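Local coordinates for malonyl coenzyme A-acyl carrier protein transacylase (Helicobacter pylori, PDB 2H1Y) that probably catalyses transfer of the malonyl group from malonyl-CoA to holo-acyl carrier protein, releasing CoA and supplying malonyl-ACP for fatty acid synthesis, at residues 76-81 / 121-126; 115-120 / 227-232; 127-132 / 219-224. All coordinates share one frame; numbering follows the deposited sequence.

Contact 1 of 3, residues 76-81 / 121-126; sequences IYLVSY and KALKLT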
loop_
_atom_site.group_PDB
_atom_site.type_symbol
_atom_site.label_atom_id
_atom_site.label_comp_id
_atom_site.label_asym_id
_atom_site.label_seq_id
_atom_site.Cartn_x
_atom_site.Cartn_y
_atom_site.Cartn_z
ATOM N N ILE A 76 -0.128 -8.276 3.522
ATOM C CA ILE A 76 -0.514 -7.617 2.278
ATOM C C ILE A 76 0.606 -7.854 1.262
ATOM O O ILE A 76 0.350 -8.305 0.141
ATOM C CB ILE A 76 -0.829 -6.122 2.497
ATOM C CG1 ILE A 76 -2.003 -5.974 3.461
ATOM C CG2 ILE A 76 -1.135 -5.432 1.178
ATOM C CD1 ILE A 76 -2.244 -4.577 3.959
ATOM N N TYR A 77 1.860 -7.614 1.659
ATOM C CA TYR A 77 2.951 -7.904 0.716
ATOM C C TYR A 77 2.850 -9.335 0.181
ATOM O O TYR A 77 3.035 -9.575 -1.018
ATOM C CB TYR A 77 4.338 -7.653 1.312
ATOM C CG TYR A 77 5.483 -8.198 0.444
ATOM C CD1 TYR A 77 5.835 -7.590 -0.776
ATOM C CD2 TYR A 77 6.195 -9.336 0.838
ATOM C CE1 TYR A 77 6.866 -8.102 -1.564
ATOM C CE2 TYR A 77 7.223 -9.850 0.067
ATOM C CZ TYR A 77 7.556 -9.241 -1.129
ATOM O OH TYR A 77 8.602 -9.774 -1.861
ATOM N N LEU A 78 2.545 -10.272 1.073
ATOM C CA LEU A 78 2.530 -11.684 0.713
ATOM C C LEU A 78 1.572 -11.981 -0.432
ATOM O O LEU A 78 1.952 -12.565 -1.446
ATOM C CB LEU A 78 2.137 -12.502 1.922
ATOM C CG LEU A 78 2.776 -13.854 2.169
ATOM C CD1 LEU A 78 1.889 -14.553 3.186
ATOM C CD2 LEU A 78 2.974 -14.689 0.871
ATOM N N VAL A 79 0.322 -11.577 -0.276
ATOM C CA VAL A 79 -0.661 -11.813 -1.320
ATOM C C VAL A 79 -0.301 -11.036 -2.617
ATOM O O VAL A 79 -0.356 -11.602 -3.726
ATOM C CB VAL A 79 -2.082 -11.547 -0.800
ATOM C CG1 VAL A 79 -3.134 -11.765 -1.895
ATOM C CG2 VAL A 79 -2.360 -12.419 0.462
ATOM N N SER A 80 0.106 -9.774 -2.495
ATOM C CA SER A 80 0.597 -9.040 -3.674
ATOM C C SER A 80 1.685 -9.817 -4.427
ATOM O O SER A 80 1.618 -9.956 -5.652
ATOM C CB SER A 80 1.115 -7.665 -3.290
ATOM O OG SER A 80 0.052 -6.821 -2.910
ATOM N N TYR A 81 2.660 -10.344 -3.676
ATOM C CA TYR A 81 3.786 -11.104 -4.246
ATOM C C TYR A 81 3.266 -12.294 -5.012
ATOM O O TYR A 81 3.655 -12.504 -6.151
ATOM C CB TYR A 81 4.769 -11.566 -3.158
ATOM C CG TYR A 81 6.038 -12.161 -3.713
ATOM C CD1 TYR A 81 6.137 -13.538 -3.954
ATOM C CD2 TYR A 81 7.151 -11.351 -4.016
ATOM C CE1 TYR A 81 7.276 -14.092 -4.473
ATOM C CE2 TYR A 81 8.322 -11.899 -4.544
ATOM C CZ TYR A 81 8.374 -13.278 -4.769
ATOM O OH TYR A 81 9.511 -13.875 -5.287
ATOM N N LYS A 121 13.573 -11.084 2.222
ATOM C CA LYS A 121 14.032 -9.759 2.630
ATOM C C LYS A 121 12.902 -8.729 2.690
ATOM O O LYS A 121 12.894 -7.856 3.571
ATOM C CB LYS A 121 15.161 -9.266 1.732
ATOM C CG LYS A 121 16.529 -9.799 2.119
ATOM C CD LYS A 121 17.639 -8.895 1.567
ATOM C CE LYS A 121 19.019 -9.507 1.766
ATOM N NZ LYS A 121 19.242 -10.539 0.736
ATOM N N ALA A 122 11.946 -8.823 1.773
ATOM C CA ALA A 122 10.842 -7.860 1.759
ATOM C C ALA A 122 9.869 -8.092 2.913
ATOM O O ALA A 122 9.408 -7.133 3.544
ATOM C CB ALA A 122 10.129 -7.885 0.434
ATOM N N LEU A 123 9.581 -9.363 3.200
ATOM C CA LEU A 123 8.769 -9.730 4.356
ATOM C C LEU A 123 9.387 -9.166 5.627
ATOM O O LEU A 123 8.676 -8.597 6.474
ATOM C CB LEU A 123 8.630 -11.254 4.484
ATOM C CG LEU A 123 7.844 -12.016 3.409
ATOM C CD1 LEU A 123 8.230 -13.482 3.389
ATOM C CD2 LEU A 123 6.331 -11.868 3.584
ATOM N N LYS A 124 10.708 -9.323 5.751
ATOM C CA LYS A 124 11.425 -8.884 6.946
ATOM C C LYS A 124 11.433 -7.366 7.043
ATOM O O LYS A 124 11.191 -6.799 8.122
ATOM C CB LYS A 124 12.841 -9.457 6.991
ATOM C CG LYS A 124 12.931 -10.846 7.645
ATOM C CD LYS A 124 14.375 -11.391 7.609
ATOM C CE LYS A 124 14.667 -12.340 8.798
ATOM N NZ LYS A 124 16.072 -12.918 8.759
ATOM N N LEU A 125 11.672 -6.703 5.917
ATOM C CA LEU A 125 11.576 -5.248 5.897
ATOM C C LEU A 125 10.152 -4.759 6.243
ATOM O O LEU A 125 10.000 -3.859 7.078
ATOM C CB LEU A 125 12.043 -4.678 4.560
ATOM C CG LEU A 125 11.964 -3.149 4.430
ATOM C CD1 LEU A 125 13.120 -2.471 5.134
ATOM C CD2 LEU A 125 11.938 -2.744 2.980
ATOM N N THR A 126 9.126 -5.357 5.619
ATOM C CA THR A 126 7.741 -4.935 5.865
ATOM C C THR A 126 7.315 -5.158 7.322
ATOM O O THR A 126 6.728 -4.268 7.939
ATOM C CB THR A 126 6.712 -5.569 4.871
ATOM O OG1 THR A 126 6.855 -6.993 4.855
ATOM C CG2 THR A 126 6.902 -5.013 3.451
#
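Y77 and A122 make the closest apolar contact. The A122 methyl lies over one face of the Y77 ring, near the rim at the hydroxyl end, with A122 CB 3.3 Å from Y77 CZ. The opposite face is met by Y81 CB of the same helix, 4.2 Å above the ring plane and also toward its rim. L123 comes in differently. Its CD2 methyl sits at the ring edge, in the ring plane, 3.7 Å from Y77 CD2. The two side chains cross at about a right angle. CG of Y77 stands anti to the backbone N (chi1 169°), and this sends the ring across to helix 119-137. L123 CD2 also rests on L78 CG at 4.3 Å, so one methyl serves two residues of the facing helix.

T126 adds its methyl, with CG2 4.3 Å from Y77 CB. Its OG1 is turned back to its own helix and lies 2.9 Å from both A122 O and L123 O.

No hydrogen bond crosses between the two segments. The polar end of Y77 is satisfied by S112 of helix 105-116, where OH bonds to OG. That bond ties down the far end of a ring whose two faces and edge are already packed.

The axes approach to 10.3 Å at 153°, with Y77 and L123 closest in backbone register. Y77 and A122 also pack on helix 105-116, and S80 OG bonds to L283 O. This buried, nearly antiparallel pair belongs to the helical layer of the acyltransferase fold, beside the sheet with parallel strands 99-102 and 279-283.

Contact 2 of 3, residues 115-120 / 227-232; sequences GALDFE and KSLKDK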
loop_
_atom_site.group_PDB
_atom_site.type_symbol
_atom_site.label_atom_id
_atom_site.label_comp_id
_atom_site.label_asym_id
_atom_site.label_seq_id
_atom_site.Cartn_x
_atom_site.Cartn_y
_atom_site.Cartn_z
ATOM N N GLY A 115 12.259 -5.893 -8.602
ATOM C CA GLY A 115 13.420 -6.789 -8.551
ATOM C C GLY A 115 14.488 -6.331 -7.564
ATOM O O GLY A 115 15.576 -6.914 -7.486
ATOM N N ALA A 116 14.165 -5.285 -6.811
ATOM C CA ALA A 116 15.109 -4.665 -5.904
ATOM C C ALA A 116 15.026 -5.241 -4.503
ATOM O O ALA A 116 15.676 -4.745 -3.584
ATOM C CB ALA A 116 14.882 -3.169 -5.871
ATOM N N LEU A 117 14.228 -6.287 -4.331
ATOM C CA LEU A 117 13.977 -6.810 -2.998
ATOM C C LEU A 117 13.473 -8.245 -3.074
ATOM O O LEU A 117 12.375 -8.490 -3.576
ATOM C CB LEU A 117 12.966 -5.904 -2.320
ATOM C CG LEU A 117 13.145 -5.418 -0.897
ATOM C CD1 LEU A 117 14.597 -5.136 -0.561
ATOM C CD2 LEU A 117 12.289 -4.168 -0.714
ATOM N N ASP A 118 14.299 -9.187 -2.606
ATOM C CA ASP A 118 13.949 -10.610 -2.586
ATOM C C ASP A 118 12.774 -10.870 -1.666
ATOM O O ASP A 118 12.522 -10.112 -0.706
ATOM C CB ASP A 118 15.129 -11.483 -2.117
ATOM C CG ASP A 118 16.351 -11.338 -2.995
ATOM O OD1 ASP A 118 16.184 -11.106 -4.221
ATOM O OD2 ASP A 118 17.481 -11.447 -2.463
ATOM N N PHE A 119 12.084 -11.972 -1.944
ATOM C CA PHE A 119 10.949 -12.386 -1.140
ATOM C C PHE A 119 11.171 -12.275 0.374
ATOM O O PHE A 119 10.505 -11.469 1.032
ATOM C CB PHE A 119 10.468 -13.785 -1.535
ATOM C CG PHE A 119 9.200 -14.189 -0.854
ATOM C CD1 PHE A 119 8.092 -13.341 -0.863
ATOM C CD2 PHE A 119 9.118 -15.401 -0.188
ATOM C CE1 PHE A 119 6.933 -13.689 -0.220
ATOM C CE2 PHE A 119 7.962 -15.772 0.461
ATOM C CZ PHE A 119 6.852 -14.917 0.438
ATOM N N GLU A 120 12.092 -13.054 0.939
ATOM C CA GLU A 120 12.191 -13.076 2.415
ATOM C C GLU A 120 12.738 -11.782 2.985
ATOM O O GLU A 120 12.362 -11.402 4.082
ATOM C CB GLU A 120 12.864 -14.333 3.022
ATOM C CG GLU A 120 13.806 -15.100 2.138
ATOM C CD GLU A 120 13.087 -15.953 1.111
ATOM O OE1 GLU A 120 13.238 -15.643 -0.097
ATOM O OE2 GLU A 120 12.382 -16.915 1.499
ATOM N N LYS A 227 20.753 -1.804 3.487
ATOM C CA LYS A 227 21.217 -3.162 3.693
ATOM C C LYS A 227 20.407 -4.180 2.877
ATOM O O LYS A 227 20.914 -5.248 2.560
ATOM C CB LYS A 227 21.161 -3.461 5.191
ATOM C CG LYS A 227 21.709 -4.775 5.668
ATOM C CD LYS A 227 21.095 -5.074 7.045
ATOM C CE LYS A 227 21.423 -6.481 7.531
ATOM N NZ LYS A 227 20.235 -7.086 8.205
ATOM N N SER A 228 19.169 -3.848 2.517
ATOM C CA SER A 228 18.260 -4.833 1.908
ATOM C C SER A 228 18.018 -4.722 0.405
ATOM O O SER A 228 17.740 -5.730 -0.255
ATOM C CB SER A 228 16.910 -4.829 2.633
ATOM O OG SER A 228 17.019 -5.437 3.910
ATOM N N LEU A 229 18.098 -3.503 -0.128
ATOM C CA LEU A 229 17.851 -3.267 -1.548
ATOM C C LEU A 229 19.005 -3.675 -2.459
ATOM O O LEU A 229 20.170 -3.339 -2.213
ATOM C CB LEU A 229 17.507 -1.799 -1.805
ATOM C CG LEU A 229 16.300 -1.193 -1.092
ATOM C CD1 LEU A 229 16.368 0.314 -1.190
ATOM C CD2 LEU A 229 15.000 -1.721 -1.678
ATOM N N LYS A 230 18.657 -4.402 -3.515
ATOM C CA LYS A 230 19.557 -4.615 -4.615
ATOM C C LYS A 230 19.310 -3.467 -5.578
ATOM O O LYS A 230 18.377 -2.687 -5.397
ATOM C CB LYS A 230 19.244 -5.932 -5.300
ATOM C CG LYS A 230 20.445 -6.841 -5.420
ATOM C CD LYS A 230 20.382 -8.026 -4.426
ATOM C CE LYS A 230 19.734 -9.284 -5.055
ATOM N NZ LYS A 230 18.289 -9.101 -5.443
ATOM N N ASP A 231 20.142 -3.355 -6.606
ATOM C CA ASP A 231 19.931 -2.337 -7.620
ATOM C C ASP A 231 19.446 -2.997 -8.901
ATOM O O ASP A 231 20.197 -3.176 -9.861
ATOM C CB ASP A 231 21.214 -1.566 -7.871
ATOM C CG ASP A 231 20.974 -0.274 -8.605
ATOM O OD1 ASP A 231 19.804 0.064 -8.906
ATOM O OD2 ASP A 231 21.974 0.416 -8.879
ATOM N N LYS A 232 18.185 -3.384 -8.897
ATOM C CA LYS A 232 17.615 -4.090 -10.021
ATOM C C LYS A 232 16.142 -3.740 -10.063
ATOM O O LYS A 232 15.419 -3.959 -9.099
ATOM C CB LYS A 232 17.845 -5.598 -9.887
ATOM C CG LYS A 232 17.370 -6.392 -11.090
ATOM C CD LYS A 232 18.135 -7.699 -11.290
ATOM C CE LYS A 232 19.299 -7.507 -12.282
ATOM N NZ LYS A 232 18.868 -6.757 -13.515
#
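L117 lays its CD1 methyl against L229, 3.6 Å from L229 CD2, and against the last turn of helix 218-228, where L117 CD1 also meets the carbonyl of S228. The two leucines cross at a slant. L229 has CG anti to its carbonyl carbon (chi1 -59°), which swings its CD2 methyl toward L117 and A116. L229 also packs on A252 and V253 of helix 249-259, and so links the 115-120 turn to that helix.

The backbones also meet. K230 N donates to A116 O at 3.0 Å, with an angle of 154° at the hydrogen. The donor stands well above the carbonyl plane and does not follow a lone pair. L229 CA gives the same oxygen a CA-H...O contact at 3.3 Å. A116 O is thus approached by two successive residues of the 227-232 segment. Next to it, the A116 methyl packs over backbone oxygens, with CB 3.4 Å from K232 O. K232 CB lies 3.6 Å from G115 O, while the rest of the lysine chain leads off.

The charged contact is at the outer side. K230 bends at three of its torsions and brings NZ to D118 OD1 at 3.2 Å. This salt bridge uses the syn side of the carboxylate, 34° out of its plane, and the side chains cross at about a right angle. D118 OD2 has a second, long and weak ion pair with K121.

The inner part of this contact is held by the backbone bond to A116 O and by leucine packing. The salt bridge joins a partly exposed aspartate to an exposed lysine at the outer margin, where solvent probably weakens it.

Contact 3 of 3, residues 127-132 / 219-224; sequences HQRGKM and FKFQEL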
loop_
_atom_site.group_PDB
_atom_site.type_symbol
_atom_site.label_atom_id
_atom_site.label_comp_id
_atom_site.label_asym_id
_atom_site.label_seq_id
_atom_site.Cartn_x
_atom_site.Cartn_y
_atom_site.Cartn_z
ATOM N N HIS A 127 7.633 -6.330 7.877
ATOM C CA HIS A 127 7.371 -6.606 9.284
ATOM C C HIS A 127 8.015 -5.530 10.155
ATOM O O HIS A 127 7.422 -5.057 11.128
ATOM C CB HIS A 127 7.889 -7.990 9.649
ATOM C CG HIS A 127 7.882 -8.284 11.120
ATOM N ND1 HIS A 127 8.909 -7.911 11.961
ATOM C CD2 HIS A 127 6.982 -8.931 11.898
ATOM C CE1 HIS A 127 8.639 -8.303 13.193
ATOM N NE2 HIS A 127 7.474 -8.925 13.184
ATOM N N GLN A 128 9.217 -5.113 9.775
ATOM C CA GLN A 128 9.955 -4.112 10.530
ATOM C C GLN A 128 9.294 -2.731 10.422
ATOM O O GLN A 128 9.118 -2.033 11.434
ATOM C CB GLN A 128 11.424 -4.116 10.074
ATOM C CG GLN A 128 12.513 -3.778 11.130
ATOM C CD GLN A 128 12.333 -4.388 12.522
ATOM O OE1 GLN A 128 12.449 -3.681 13.519
ATOM N NE2 GLN A 128 12.077 -5.688 12.598
ATOM N N ARG A 129 8.887 -2.358 9.209
ATOM C CA ARG A 129 8.209 -1.084 8.964
ATOM C C ARG A 129 6.983 -0.957 9.854
ATOM O O ARG A 129 6.730 0.100 10.426
ATOM C CB ARG A 129 7.804 -0.982 7.494
ATOM C CG ARG A 129 7.246 0.379 7.023
ATOM C CD ARG A 129 6.780 0.219 5.573
ATOM N NE ARG A 129 6.198 1.407 4.954
ATOM C CZ ARG A 129 4.902 1.727 4.962
ATOM N NH1 ARG A 129 4.003 0.964 5.589
ATOM N NH2 ARG A 129 4.497 2.826 4.323
ATOM N N GLY A 130 6.231 -2.050 9.984
ATOM C CA GLY A 130 5.062 -2.069 10.864
ATOM C C GLY A 130 5.438 -1.966 12.331
ATOM O O GLY A 130 4.763 -1.282 13.114
ATOM N N LYS A 131 6.519 -2.649 12.701
ATOM C CA LYS A 131 6.965 -2.691 14.084
ATOM C C LYS A 131 7.442 -1.310 14.496
ATOM O O LYS A 131 7.087 -0.808 15.578
ATOM C CB LYS A 131 8.093 -3.704 14.224
ATOM C CG LYS A 131 8.277 -4.237 15.606
ATOM C CD LYS A 131 9.349 -5.331 15.644
ATOM C CE LYS A 131 9.262 -6.117 16.956
ATOM N NZ LYS A 131 9.071 -5.198 18.132
ATOM N N MET A 132 8.216 -0.682 13.614
ATOM C CA MET A 132 8.751 0.646 13.888
ATOM C C MET A 132 7.676 1.739 13.915
ATOM O O MET A 132 7.755 2.689 14.694
ATOM C CB MET A 132 9.869 0.982 12.918
ATOM C CG MET A 132 11.069 0.070 13.039
ATOM S SD MET A 132 12.267 0.444 11.759
ATOM C CE MET A 132 13.588 -0.720 12.135
ATOM N N PHE A 219 15.739 7.215 10.288
ATOM C CA PHE A 219 17.082 6.680 10.175
ATOM C C PHE A 219 17.194 5.144 10.231
ATOM O O PHE A 219 17.837 4.558 9.357
ATOM C CB PHE A 219 18.127 7.350 11.075
ATOM C CG PHE A 219 19.495 7.095 10.576
ATOM C CD1 PHE A 219 20.045 7.929 9.600
ATOM C CD2 PHE A 219 20.180 5.926 10.947
ATOM C CE1 PHE A 219 21.296 7.649 9.052
ATOM C CE2 PHE A 219 21.417 5.628 10.414
ATOM C CZ PHE A 219 21.984 6.486 9.454
ATOM N N LYS A 220 16.596 4.508 11.245
ATOM C CA LYS A 220 16.590 3.036 11.353
ATOM C C LYS A 220 16.054 2.355 10.087
ATOM O O LYS A 220 16.555 1.308 9.666
ATOM C CB LYS A 220 15.784 2.564 12.568
ATOM C CG LYS A 220 16.473 2.777 13.913
ATOM C CD LYS A 220 16.063 1.718 14.971
ATOM C CE LYS A 220 16.731 0.333 14.734
ATOM N NZ LYS A 220 16.836 -0.491 15.986
ATOM N N PHE A 221 15.039 2.966 9.484
ATOM C CA PHE A 221 14.444 2.416 8.288
ATOM C C PHE A 221 15.382 2.557 7.099
ATOM O O PHE A 221 15.604 1.607 6.356
ATOM C CB PHE A 221 13.072 3.048 8.010
ATOM C CG PHE A 221 12.199 2.203 7.140
ATOM C CD1 PHE A 221 11.873 0.907 7.514
ATOM C CD2 PHE A 221 11.728 2.683 5.943
ATOM C CE1 PHE A 221 11.086 0.115 6.709
ATOM C CE2 PHE A 221 10.935 1.902 5.139
ATOM C CZ PHE A 221 10.608 0.615 5.517
ATOM N N GLN A 222 15.961 3.740 6.953
ATOM C CA GLN A 222 16.954 4.011 5.914
ATOM C C GLN A 222 18.070 2.963 5.941
ATOM O O GLN A 222 18.399 2.347 4.918
ATOM C CB GLN A 222 17.530 5.397 6.134
ATOM C CG GLN A 222 17.906 6.135 4.879
ATOM C CD GLN A 222 17.934 7.642 5.099
ATOM O OE1 GLN A 222 16.907 8.259 5.419
ATOM N NE2 GLN A 222 19.121 8.242 4.937
ATOM N N GLU A 223 18.618 2.742 7.132
ATOM C CA GLU A 223 19.616 1.699 7.364
ATOM C C GLU A 223 19.171 0.336 6.823
ATOM O O GLU A 223 19.929 -0.338 6.116
ATOM C CB GLU A 223 19.925 1.609 8.854
ATOM C CG GLU A 223 21.043 0.652 9.219
ATOM C CD GLU A 223 21.265 0.592 10.727
ATOM O OE1 GLU A 223 20.258 0.561 11.473
ATOM O OE2 GLU A 223 22.444 0.585 11.161
ATOM N N LEU A 224 17.941 -0.051 7.140
ATOM C CA LEU A 224 17.408 -1.331 6.677
ATOM C C LEU A 224 17.197 -1.428 5.149
ATOM O O LEU A 224 17.401 -2.491 4.558
ATOM C CB LEU A 224 16.144 -1.687 7.445
ATOM C CG LEU A 224 16.351 -2.252 8.854
ATOM C CD1 LEU A 224 15.186 -3.186 9.161
ATOM C CD2 LEU A 224 17.688 -3.010 9.045
#
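F221 and R129 carry the flat groups of this contact, and their ring and guanidinium planes are 62° apart. The F221 ring meets the arginine stem and not its charged end. F221 CE1 is 3.5 Å from R129 CB, and F221 CZ is 3.7 Å from R129 CG. M132 SD comes up to the same ring, 4.3 Å from F221 CD1. The other flat pair lies on helix 119-137, where Q128 NE2 sits at the edge of the H127 ring, in its plane. That ring also makes an edge-to-face contact with Y71.

R129 is extended from CG to NE, with CG anti to the backbone N (chi1 -172°). The chain therefore runs past F221 and delivers the guanidinium beyond the helix pair. There NH1 bonds to Q73 OE1, and NH2 to Q259 OE1 and S104 OG. These bonds hold the group in place. S104 belongs to a G-H-S-L-G sequence, which in this family carries the nucleophilic serine, so the phenylalanine packs on the stem of a side chain that reaches the probable active site.

The other half of the contact is aliphatic. L224 CD1 touches Q128 CG at 3.4 Å, the two chains crossing at about a right angle. M132 is extended beyond CG and puts its CE methyl between two residues of the facing helix, 4.0 Å from K220 CB and 4.2 Å from L224 CD1. No hydrogen bond crosses.

The helices run antiparallel, at 174°, with axes 10.9 Å apart. F221 and L224 also rest on L125, one turn earlier on helix 119-137. F221 reaches L260 as well, just after helix 249-259, while H127 faces helix 69-90. Helix 119-137 is thus packed between helices 69-90 and 218-228.

In the fold
Helix 119-137 or its start takes part in all three contacts. Contact 2 holds the turn leading into it, contact 1 its first turns and contact 3 its middle. The centres lie 11 to 15 Å apart. Contacts 1 and 2 meet directly, for instance through Y81 and F119, and contacts 1 and 3 meet through L125. Along the chain, contact 1 closes before contact 3 opens, its segments alternate with those of contact 2, and contact 3 falls between the two segments of contact 2. The shared helix carries R129, whose guanidinium reaches S104, so the three contacts together probably set the position of that helix relative to the likely active site.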